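Multicopper oxidase type 1 (Nitrosomonas europaea, PDB 3G5W) probably oxidises its substrates with bound copper ions, as a two-domain, laccase-like member of the blue multicopper oxidases. Local coordinates at residues 3-15 and 23-36. Numbering follows the deposited sequence.
Sequences REFDLSIEDTRIV and HTFAFNGQVPAPLI
N28 and S8 grip each other through two bonds at the open end of an antiparallel hairpin. N28 N gives a hydrogen bond of 2.7 Å to S8 O. N28 OD1 takes one of 3.0 Å from S8 N, nearly straight, so the asparagine side chain stands in for a strand carbonyl just where 23-27 stops. Its chi1 of -80° sets CG anti to the carbonyl carbon and turns the amide back to 3-15, while ND2 hydrogen-bonds to N309 OD1. The hydrogen-bonded pairs E10-A26 and T12-T24 continue the ladder with two backbone bonds each. Three carbonyls accept twice: A26 O from E10 N and G29 N on opposite faces of its plane, E10 O from A26 N and T12 OG1, and T12 O from T24 N and T24 OG1. T24 OG1, 2.8 Å from T12 O, reaches it from above the carbonyl plane. On the sheet face carrying E10, T12, T24 and A26, S8 OG donates to E10 OE1 at 2.6 Å, and T12 OG1 lies 3.6 Å from A26 CB. On the opposite face of the sheet, which carries I9, D11, F25 and F27, I9 lies alongside F27, CG1 3.8 Å from ring atom CE1, and D11 OD2 meets the ring edge of F25, 3.5 Å from CD1, with carboxylate and ring planes nearly perpendicular. Beyond the turns of 26-30 the returning chain packs apolar groups against 3-15: P34 CG touches L7 CD2 at 3.8 Å, V31 meets I14 and I36 meets F5. This hairpin belongs to the first cupredoxin domain, with strand 43-50 running parallel to 2-15 and V46 and V48 against L7 and I9. F25 abuts the copper ligand H56 and packs edge-to-face with ligand H111, I9 nears ligand M117, and strand 306-308 brings M307 against F5, L7, N28 and P34.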
ATOM      1  N   ARG A   3     -13.953  24.715  24.748  1.00 30.17           N
ATOM      2  CA  ARG A   3     -12.698  24.224  25.305  1.00 29.38           C
ATOM      3  C   ARG A   3     -11.529  25.020  24.747  1.00 28.62           C
ATOM      4  O   ARG A   3     -11.438  25.228  23.538  1.00 28.33           O
ATOM      5  CB  ARG A   3     -12.523  22.724  25.027  1.00 29.49           C
ATOM      6  CG  ARG A   3     -13.675  21.860  25.541  1.00 29.83           C
ATOM      7  CD  ARG A   3     -13.295  20.401  25.626  1.00 29.99           C
ATOM      8  NE  ARG A   3     -14.419  19.560  26.033  1.00 29.92           N
ATOM      9  CZ  ARG A   3     -14.758  19.300  27.295  1.00 31.12           C
ATOM     10  NH1 ARG A   3     -14.078  19.830  28.308  1.00 30.54           N
ATOM     11  NH2 ARG A   3     -15.794  18.510  27.546  1.00 30.97           N
ATOM     12  N   GLU A   4     -10.656  25.487  25.634  1.00 27.92           N
ATOM     13  CA  GLU A   4      -9.495  26.281  25.225  1.00 27.72           C
ATOM     14  C   GLU A   4      -8.195  25.695  25.745  1.00 26.95           C
ATOM     15  O   GLU A   4      -8.025  25.485  26.958  1.00 26.59           O
ATOM     16  CB  GLU A   4      -9.639  27.757  25.638  1.00 27.91           C
ATOM     17  CG  GLU A   4      -8.470  28.640  25.176  1.00 28.49           C
ATOM     18  CD  GLU A   4      -8.829  30.118  25.000  1.00 29.15           C
ATOM     19  OE1 GLU A   4     -10.015  30.499  25.154  1.00 31.44           O
ATOM     20  OE2 GLU A   4      -7.905  30.904  24.696  1.00 29.97           O
ATOM     21  N   PHE A   5      -7.277  25.446  24.818  1.00 26.09           N
ATOM     22  CA  PHE A   5      -6.000  24.835  25.138  1.00 25.70           C
ATOM     23  C   PHE A   5      -4.843  25.705  24.653  1.00 25.79           C
ATOM     24  O   PHE A   5      -5.007  26.523  23.739  1.00 25.60           O
ATOM     25  CB  PHE A   5      -5.888  23.450  24.493  1.00 25.81           C
ATOM     26  CG  PHE A   5      -7.105  22.569  24.678  1.00 25.22           C
ATOM     27  CD1 PHE A   5      -7.535  22.201  25.948  1.00 25.07           C
ATOM     28  CD2 PHE A   5      -7.788  22.073  23.569  1.00 24.62           C
ATOM     29  CE1 PHE A   5      -8.641  21.369  26.109  1.00 24.57           C
ATOM     30  CE2 PHE A   5      -8.896  21.240  23.717  1.00 24.72           C
ATOM     31  CZ  PHE A   5      -9.323  20.885  24.988  1.00 25.17           C
ATOM     32  N   ASP A   6      -3.680  25.512  25.270  1.00 25.49           N
ATOM     33  CA  ASP A   6      -2.445  26.185  24.867  1.00 26.04           C
ATOM     34  C   ASP A   6      -1.401  25.154  24.456  1.00 25.30           C
ATOM     35  O   ASP A   6      -1.222  24.135  25.135  1.00 25.39           O
ATOM     36  CB  ASP A   6      -1.875  27.041  26.008  1.00 26.46           C
ATOM     37  CG  ASP A   6      -2.718  28.280  26.317  1.00 29.04           C
ATOM     38  OD1 ASP A   6      -3.493  28.748  25.455  1.00 31.00           O
ATOM     39  OD2 ASP A   6      -2.594  28.803  27.447  1.00 32.65           O
ATOM     40  N   LEU A   7      -0.710  25.423  23.350  1.00 24.40           N
ATOM     41  CA  LEU A   7       0.454  24.636  22.955  1.00 23.53           C
ATOM     42  C   LEU A   7       1.660  25.518  22.684  1.00 23.46           C
ATOM     43  O   LEU A   7       1.537  26.570  22.065  1.00 23.23           O
ATOM     44  CB  LEU A   7       0.159  23.806  21.697  1.00 23.16           C
ATOM     45  CG  LEU A   7      -0.744  22.576  21.804  1.00 22.44           C
ATOM     46  CD1 LEU A   7      -0.994  22.002  20.420  1.00 21.69           C
ATOM     47  CD2 LEU A   7      -0.133  21.514  22.707  1.00 20.40           C
ATOM     48  N   SER A   8       2.824  25.077  23.142  1.00 23.52           N
ATOM     49  CA  SER A   8       4.087  25.671  22.725  1.00 24.24           C
ATOM     50  C   SER A   8       4.767  24.706  21.767  1.00 24.16           C
ATOM     51  O   SER A   8       4.501  23.507  21.802  1.00 24.58           O
ATOM     52  CB  SER A   8       4.985  25.933  23.931  1.00 24.24           C
ATOM     53  OG  SER A   8       5.338  24.711  24.555  1.00 26.48           O
ATOM     54  N   ILE A   9       5.622  25.228  20.896  1.00 23.78           N
ATOM     55  CA  ILE A   9       6.459  24.384  20.045  1.00 23.65           C
ATOM     56  C   ILE A   9       7.893  24.599  20.521  1.00 23.88           C
ATOM     57  O   ILE A   9       8.387  25.720  20.491  1.00 23.76           O
ATOM     58  CB  ILE A   9       6.335  24.757  18.541  1.00 23.50           C
ATOM     59  CG1 ILE A   9       4.867  24.995  18.153  1.00 23.19           C
ATOM     60  CG2 ILE A   9       7.001  23.693  17.672  1.00 23.49           C
ATOM     61  CD1 ILE A   9       4.658  25.530  16.740  1.00 23.33           C
ATOM     62  N   GLU A  10       8.550  23.532  20.971  1.00 24.03           N
ATOM     63  CA  GLU A  10       9.872  23.648  21.590  1.00 24.69           C
ATOM     64  C   GLU A  10      10.898  22.722  20.951  1.00 24.12           C
ATOM     65  O   GLU A  10      10.582  21.579  20.611  1.00 23.89           O
ATOM     66  CB  GLU A  10       9.783  23.338  23.094  1.00 24.65           C
ATOM     67  CG  GLU A  10       8.824  24.232  23.876  1.00 26.13           C
ATOM     68  CD  GLU A  10       8.507  23.700  25.274  1.00 26.98           C
ATOM     69  OE1 GLU A  10       7.491  24.142  25.849  1.00 31.95           O
ATOM     70  OE2 GLU A  10       9.252  22.841  25.800  1.00 29.85           O
ATOM     71  N   ASP A  11      12.130  23.213  20.802  1.00 23.85           N
ATOM     72  CA  ASP A  11      13.265  22.365  20.426  1.00 23.39           C
ATOM     73  C   ASP A  11      13.508  21.366  21.555  1.00 23.21           C
ATOM     74  O   ASP A  11      13.761  21.755  22.705  1.00 22.32           O
ATOM     75  CB  ASP A  11      14.517  23.211  20.181  1.00 23.93           C
ATOM     76  CG  ASP A  11      14.424  24.037  18.913  1.00 25.70           C
ATOM     77  OD1 ASP A  11      14.275  25.272  19.025  1.00 26.56           O
ATOM     78  OD2 ASP A  11      14.490  23.456  17.801  1.00 28.03           O
ATOM     79  N   THR A  12      13.425  20.081  21.217  1.00 22.41           N
ATOM     80  CA  THR A  12      13.340  19.009  22.206  1.00 22.61           C
ATOM     81  C   THR A  12      14.127  17.771  21.779  1.00 22.40           C
ATOM     82  O   THR A  12      14.047  17.343  20.631  1.00 22.19           O
ATOM     83  CB  THR A  12      11.855  18.621  22.434  1.00 22.37           C
ATOM     84  OG1 THR A  12      11.121  19.775  22.870  1.00 23.62           O
ATOM     85  CG2 THR A  12      11.715  17.524  23.475  1.00 23.10           C
ATOM     86  N   ARG A  13      14.884  17.202  22.712  1.00 22.47           N
ATOM     87  CA  ARG A  13      15.609  15.959  22.464  1.00 23.13           C
ATOM     88  C   ARG A  13      14.782  14.772  22.955  1.00 22.29           C
ATOM     89  O   ARG A  13      14.334  14.757  24.096  1.00 22.44           O
ATOM     90  CB  ARG A  13      16.976  15.987  23.155  1.00 22.99           C
ATOM     91  CG  ARG A  13      17.833  14.754  22.910  1.00 23.98           C
ATOM     92  CD  ARG A  13      19.313  14.996  23.245  1.00 25.99           C
ATOM     93  NE  ARG A  13      19.824  16.289  22.761  1.00 32.88           N
ATOM     94  CZ  ARG A  13      20.083  16.592  21.486  1.00 33.91           C
ATOM     95  NH1 ARG A  13      19.865  15.713  20.516  1.00 35.61           N
ATOM     96  NH2 ARG A  13      20.549  17.796  21.178  1.00 34.88           N
ATOM     97  N   ILE A  14      14.565  13.799  22.075  1.00 21.81           N
ATOM     98  CA  ILE A  14      13.928  12.530  22.455  1.00 21.68           C
ATOM     99  C   ILE A  14      14.870  11.373  22.128  1.00 21.45           C
ATOM    100  O   ILE A  14      15.823  11.541  21.368  1.00 21.44           O
ATOM    101  CB  ILE A  14      12.536  12.315  21.774  1.00 21.67           C
ATOM    102  CG1 ILE A  14      12.664  12.125  20.253  1.00 21.35           C
ATOM    103  CG2 ILE A  14      11.558  13.452  22.134  1.00 21.26           C
ATOM    104  CD1 ILE A  14      11.376  11.613  19.571  1.00 21.57           C
ATOM    105  N   VAL A  15      14.607  10.215  22.724  1.00 21.19           N
ATOM    106  CA  VAL A  15      15.388   9.008  22.480  1.00 21.19           C
ATOM    107  C   VAL A  15      14.451   7.918  21.958  1.00 20.96           C
ATOM    108  O   VAL A  15      13.489   7.545  22.632  1.00 21.03           O
ATOM    109  CB  VAL A  15      16.110   8.523  23.769  1.00 21.13           C
ATOM    110  CG1 VAL A  15      16.831   7.204  23.517  1.00 21.74           C
ATOM    111  CG2 VAL A  15      17.093   9.586  24.276  1.00 21.71           C
ATOM    112  N   HIS A  23      16.545  15.164  17.361  1.00 21.87           N
ATOM    113  CA  HIS A  23      16.163  16.555  17.572  1.00 21.59           C
ATOM    114  C   HIS A  23      14.748  16.750  17.015  1.00 21.08           C
ATOM    115  O   HIS A  23      14.488  16.459  15.843  1.00 21.38           O
ATOM    116  CB  HIS A  23      17.159  17.475  16.857  1.00 21.66           C
ATOM    117  CG  HIS A  23      17.003  18.931  17.178  1.00 22.88           C
ATOM    118  ND1 HIS A  23      15.792  19.589  17.126  1.00 24.12           N
ATOM    119  CD2 HIS A  23      17.922  19.866  17.515  1.00 22.99           C
ATOM    120  CE1 HIS A  23      15.970  20.861  17.438  1.00 23.95           C
ATOM    121  NE2 HIS A  23      17.253  21.053  17.683  1.00 23.69           N
ATOM    122  N   THR A  24      13.837  17.221  17.860  1.00 20.32           N
ATOM    123  CA  THR A  24      12.440  17.397  17.476  1.00 20.02           C
ATOM    124  C   THR A  24      11.940  18.806  17.770  1.00 19.73           C
ATOM    125  O   THR A  24      12.487  19.509  18.635  1.00 19.62           O
ATOM    126  CB  THR A  24      11.503  16.379  18.189  1.00 20.03           C
ATOM    127  OG1 THR A  24      11.534  16.593  19.609  1.00 20.53           O
ATOM    128  CG2 THR A  24      11.898  14.939  17.872  1.00 19.95           C
ATOM    129  N   PHE A  25      10.898  19.207  17.043  1.00 19.65           N
ATOM    130  CA  PHE A  25      10.172  20.442  17.316  1.00 19.56           C
ATOM    131  C   PHE A  25       8.841  20.030  17.928  1.00 19.63           C
ATOM    132  O   PHE A  25       7.838  19.876  17.230  1.00 19.86           O
ATOM    133  CB  PHE A  25       9.955  21.266  16.033  1.00 19.68           C
ATOM    134  CG  PHE A  25      11.172  21.358  15.142  1.00 20.10           C
ATOM    135  CD1 PHE A  25      12.428  21.632  15.673  1.00 20.80           C
ATOM    136  CD2 PHE A  25      11.055  21.192  13.766  1.00 20.96           C
ATOM    137  CE1 PHE A  25      13.550  21.718  14.850  1.00 21.14           C
ATOM    138  CE2 PHE A  25      12.180  21.284  12.932  1.00 20.83           C
ATOM    139  CZ  PHE A  25      13.424  21.540  13.481  1.00 20.81           C
ATOM    140  N   ALA A  26       8.844  19.861  19.245  1.00 19.59           N
ATOM    141  CA  ALA A  26       7.779  19.150  19.937  1.00 19.12           C
ATOM    142  C   ALA A  26       6.711  20.060  20.524  1.00 19.34           C
ATOM    143  O   ALA A  26       7.013  21.047  21.210  1.00 19.21           O
ATOM    144  CB  ALA A  26       8.383  18.279  21.026  1.00 19.10           C
ATOM    145  N   PHE A  27       5.454  19.706  20.280  1.00 19.10           N
ATOM    146  CA  PHE A  27       4.343  20.395  20.917  1.00 19.05           C
ATOM    147  C   PHE A  27       4.361  20.105  22.426  1.00 19.18           C
ATOM    148  O   PHE A  27       4.365  18.941  22.844  1.00 19.16           O
ATOM    149  CB  PHE A  27       3.010  20.002  20.276  1.00 18.98           C
ATOM    150  CG  PHE A  27       2.909  20.358  18.809  1.00 18.65           C
ATOM    151  CD1 PHE A  27       2.812  21.686  18.406  1.00 18.58           C
ATOM    152  CD2 PHE A  27       2.909  19.363  17.834  1.00 19.20           C
ATOM    153  CE1 PHE A  27       2.729  22.022  17.049  1.00 18.65           C
ATOM    154  CE2 PHE A  27       2.813  19.686  16.473  1.00 18.80           C
ATOM    155  CZ  PHE A  27       2.724  21.016  16.081  1.00 18.66           C
ATOM    156  N   ASN A  28       4.399  21.174  23.221  1.00 19.26           N
ATOM    157  CA  ASN A  28       4.555  21.103  24.686  1.00 19.34           C
ATOM    158  C   ASN A  28       5.750  20.253  25.124  1.00 19.12           C
ATOM    159  O   ASN A  28       5.716  19.607  26.175  1.00 19.68           O
ATOM    160  CB  ASN A  28       3.257  20.633  25.370  1.00 19.70           C
ATOM    161  CG  ASN A  28       2.221  21.742  25.521  1.00 20.67           C
ATOM    162  OD1 ASN A  28       2.440  22.884  25.121  1.00 22.17           O
ATOM    163  ND2 ASN A  28       1.070  21.399  26.104  1.00 22.63           N
ATOM    164  N   GLY A  29       6.807  20.258  24.309  1.00 18.44           N
ATOM    165  CA  GLY A  29       8.034  19.521  24.602  1.00 17.81           C
ATOM    166  C   GLY A  29       7.902  18.006  24.712  1.00 17.82           C
ATOM    167  O   GLY A  29       8.736  17.364  25.348  1.00 17.91           O
ATOM    168  N   GLN A  30       6.869  17.438  24.084  1.00 17.73           N
ATOM    169  CA  GLN A  30       6.646  15.992  24.101  1.00 17.69           C
ATOM    170  C   GLN A  30       6.350  15.424  22.717  1.00 17.32           C
ATOM    171  O   GLN A  30       5.797  16.122  21.862  1.00 17.39           O
ATOM    172  CB  GLN A  30       5.517  15.610  25.071  1.00 17.47           C
ATOM    173  CG  GLN A  30       4.139  16.110  24.686  1.00 18.32           C
ATOM    174  CD  GLN A  30       3.060  15.515  25.558  1.00 19.22           C
ATOM    175  OE1 GLN A  30       2.457  14.494  25.215  1.00 20.20           O
ATOM    176  NE2 GLN A  30       2.829  16.129  26.703  1.00 16.93           N
ATOM    177  N   VAL A  31       6.728  14.160  22.510  1.00 17.40           N
ATOM    178  CA  VAL A  31       6.465  13.433  21.250  1.00 17.17           C
ATOM    179  C   VAL A  31       6.015  12.000  21.595  1.00 17.43           C
ATOM    180  O   VAL A  31       6.754  11.270  22.252  1.00 17.34           O
ATOM    181  CB  VAL A  31       7.707  13.389  20.315  1.00 17.49           C
ATOM    182  CG1 VAL A  31       7.344  12.754  18.962  1.00 17.09           C
ATOM    183  CG2 VAL A  31       8.281  14.785  20.078  1.00 16.55           C
ATOM    184  N   PRO A  32       4.793  11.602  21.189  1.00 17.44           N
ATOM    185  CA  PRO A  32       3.745  12.367  20.499  1.00 17.42           C
ATOM    186  C   PRO A  32       3.294  13.584  21.296  1.00 17.48           C
ATOM    187  O   PRO A  32       3.512  13.653  22.510  1.00 17.77           O
ATOM    188  CB  PRO A  32       2.583  11.369  20.383  1.00 17.56           C
ATOM    189  CG  PRO A  32       2.897  10.260  21.315  1.00 17.75           C
ATOM    190  CD  PRO A  32       4.386  10.200  21.406  1.00 17.56           C
ATOM    191  N   ALA A  33       2.677  14.531  20.602  1.00 17.39           N
ATOM    192  CA  ALA A  33       2.138  15.736  21.205  1.00 17.39           C
ATOM    193  C   ALA A  33       0.992  15.386  22.163  1.00 17.54           C
ATOM    194  O   ALA A  33       0.524  14.242  22.178  1.00 17.22           O
ATOM    195  CB  ALA A  33       1.661  16.680  20.122  1.00 17.52           C
ATOM    196  N   PRO A  34       0.554  16.360  22.987  1.00 17.71           N
ATOM    197  CA  PRO A  34      -0.550  16.144  23.931  1.00 17.71           C
ATOM    198  C   PRO A  34      -1.829  15.573  23.309  1.00 17.80           C
ATOM    199  O   PRO A  34      -2.230  15.967  22.208  1.00 17.46           O
ATOM    200  CB  PRO A  34      -0.796  17.547  24.497  1.00 18.09           C
ATOM    201  CG  PRO A  34       0.572  18.194  24.429  1.00 17.11           C
ATOM    202  CD  PRO A  34       1.113  17.722  23.109  1.00 17.68           C
ATOM    203  N   LEU A  35      -2.447  14.631  24.018  1.00 17.32           N
ATOM    204  CA  LEU A  35      -3.733  14.103  23.618  1.00 17.16           C
ATOM    205  C   LEU A  35      -4.785  15.185  23.752  1.00 17.64           C
ATOM    206  O   LEU A  35      -4.936  15.790  24.821  1.00 18.28           O
ATOM    207  CB  LEU A  35      -4.118  12.898  24.488  1.00 16.70           C
ATOM    208  CG  LEU A  35      -5.576  12.433  24.426  1.00 16.63           C
ATOM    209  CD1 LEU A  35      -5.899  11.809  23.046  1.00 14.67           C
ATOM    210  CD2 LEU A  35      -5.863  11.463  25.562  1.00 16.11           C
ATOM    211  N   ILE A  36      -5.492  15.446  22.659  1.00 18.24           N
ATOM    212  CA  ILE A  36      -6.676  16.291  22.698  1.00 18.91           C
ATOM    213  C   ILE A  36      -7.892  15.382  22.595  1.00 19.51           C
ATOM    214  O   ILE A  36      -8.103  14.703  21.582  1.00 19.54           O
ATOM    215  CB  ILE A  36      -6.684  17.384  21.586  1.00 18.97           C
ATOM    216  CG1 ILE A  36      -5.449  18.290  21.708  1.00 19.32           C
ATOM    217  CG2 ILE A  36      -7.962  18.211  21.674  1.00 19.47           C
ATOM    218  CD1 ILE A  36      -5.322  19.333  20.599  1.00 19.33           C
TER
HETATM  219  O   HOH W   1      -0.783  23.255  28.382  1.00 37.38           O